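PDB 5XYV: protein deadlock from Drosophila melanogaster, which joins Rhino and Cutoff in a nuclear complex of the piRNA pathway, binding Rhino directly through this N-terminal domain, and is required for oogenesis and germline maintenance. Local coordinates for residues Gln17-Leu20 / Thr21-Thr25. Sequence-based numbering, arbitrary orientation.
Sequences QHIL and TTLGT
T21 bonds back to Q17 one helical turn earlier, and does so twice. Its CB packs 3.4 Å from Q17 O; of the two branches beyond, OG1 lies beside the backbone N and anti to the carbonyl carbon (chi1 -62°), which brings it within 2.9 Å of the same Q17 O, to which it donates a hydrogen bond. CG2, the other branch, is anti to the backbone N and leaves the hydroxyl to face the preceding turn. T21 N also donates to Q17 O, at 2.8 Å, and the two donors approach from opposite faces of the carbonyl plane, OG1 tilted 35° out of it. T22 repeats the arrangement on H18 O, with OG1 at 2.9 Å and the backbone N at 3.1 Å. Threonine suits an exposed helical position because its short side chain can return its hydroxyl to the carbonyl four residues back. All this belongs to the last turns of helix 9-23, the first of two helices packed as a hairpin in the Rhino-binding domain; G24 is where helical backbone angles stop. I19 and L23, also four apart, run side by side, CG2 of I19 meeting CD1 of L23 at 4.0 Å, while L23 N bonds to I19 O at 3.2 Å. Branched aliphatic chains fit here: I19 packs on M23 of the Rhino chain, and L23 reaches both W33 of helix 30-45 and D26 of Rhino. The H18 ring meets Rhino, stacking with its F6 and using ND1 to bond the backbone N of Rhino's A41.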
loop_
_atom_site.group_PDB
_atom_site.type_symbol
_atom_site.label_atom_id
_atom_site.label_comp_id
_atom_site.label_asym_id
_atom_site.label_seq_id
_atom_site.Cartn_x
_atom_site.Cartn_y
_atom_site.Cartn_z
ATOM N N GLN C 17 22.912 -2.806 3.128
ATOM C CA GLN C 17 23.708 -4.021 3.150
ATOM C C GLN C 17 22.794 -5.249 3.287
ATOM O O GLN C 17 23.081 -6.318 2.734
ATOM C CB GLN C 17 24.728 -3.947 4.287
ATOM C CG GLN C 17 25.964 -4.766 4.082
ATOM C CD GLN C 17 26.714 -4.379 2.811
ATOM O OE1 GLN C 17 26.831 -3.195 2.466
ATOM N NE2 GLN C 17 27.193 -5.382 2.091
ATOM N N HIS C 18 21.686 -5.073 4.009
ATOM C CA HIS C 18 20.638 -6.100 4.113
ATOM C C HIS C 18 20.032 -6.431 2.756
ATOM O O HIS C 18 19.849 -7.604 2.418
ATOM C CB HIS C 18 19.507 -5.651 5.058
ATOM C CG HIS C 18 19.915 -5.551 6.489
ATOM N ND1 HIS C 18 19.199 -4.824 7.421
ATOM C CD2 HIS C 18 20.956 -6.102 7.162
ATOM C CE1 HIS C 18 19.786 -4.924 8.598
ATOM N NE2 HIS C 18 20.852 -5.694 8.469
ATOM N N ILE C 19 19.674 -5.394 2.006
ATOM C CA ILE C 19 19.158 -5.586 0.656
ATOM C C ILE C 19 20.190 -6.320 -0.219
ATOM O O ILE C 19 19.845 -7.266 -0.919
ATOM C CB ILE C 19 18.765 -4.248 0.002
ATOM C CG1 ILE C 19 17.580 -3.629 0.741
ATOM C CG2 ILE C 19 18.449 -4.429 -1.488
ATOM C CD1 ILE C 19 17.284 -2.244 0.304
ATOM N N LEU C 20 21.447 -5.905 -0.155
ATOM C CA LEU C 20 22.499 -6.584 -0.906
ATOM C C LEU C 20 22.674 -8.044 -0.481
ATOM O O LEU C 20 22.810 -8.909 -1.313
ATOM C CB LEU C 20 23.832 -5.841 -0.771
ATOM C CG LEU C 20 23.847 -4.403 -1.317
ATOM C CD1 LEU C 20 25.183 -3.713 -1.022
ATOM C CD2 LEU C 20 23.571 -4.407 -2.793
ATOM N N THR C 21 22.654 -8.333 0.809
ATOM C CA THR C 21 22.813 -9.710 1.273
ATOM C C THR C 21 21.695 -10.630 0.776
ATOM O O THR C 21 21.894 -11.829 0.557
ATOM C CB THR C 21 22.864 -9.747 2.807
ATOM O OG1 THR C 21 24.007 -9.002 3.239
ATOM C CG2 THR C 21 22.940 -11.188 3.334
ATOM N N THR C 22 20.522 -10.034 0.583
ATOM C CA THR C 22 19.309 -10.731 0.179
ATOM C C THR C 22 19.181 -11.058 -1.334
ATOM O O THR C 22 18.711 -12.152 -1.694
ATOM C CB THR C 22 18.091 -9.892 0.637
ATOM O OG1 THR C 22 18.103 -9.830 2.069
ATOM C CG2 THR C 22 16.772 -10.491 0.163
ATOM N N LEU C 23 19.615 -10.143 -2.208
ATOM C CA LEU C 23 19.361 -10.288 -3.654
ATOM C C LEU C 23 20.383 -11.121 -4.533
ATOM O O LEU C 23 19.924 -11.764 -5.480
ATOM C CB LEU C 23 19.125 -8.886 -4.278
ATOM C CG LEU C 23 17.798 -8.228 -3.800
ATOM C CD1 LEU C 23 17.488 -6.881 -4.469
ATOM C CD2 LEU C 23 16.577 -9.161 -3.906
ATOM N N GLY C 24 21.709 -11.136 -4.366
ATOM C CA GLY C 24 22.593 -10.144 -3.809
ATOM C C GLY C 24 23.481 -9.575 -4.912
ATOM O O GLY C 24 22.982 -9.412 -6.024
ATOM N N THR C 25 24.764 -9.275 -4.647
ATOM C CA THR C 25 25.463 -8.294 -5.500
ATOM C C THR C 25 25.622 -8.722 -6.955
ATOM O O THR C 25 25.584 -7.875 -7.840
ATOM C CB THR C 25 26.881 -7.901 -4.959
ATOM O OG1 THR C 25 27.737 -9.056 -4.917
ATOM C CG2 THR C 25 26.788 -7.235 -3.580
#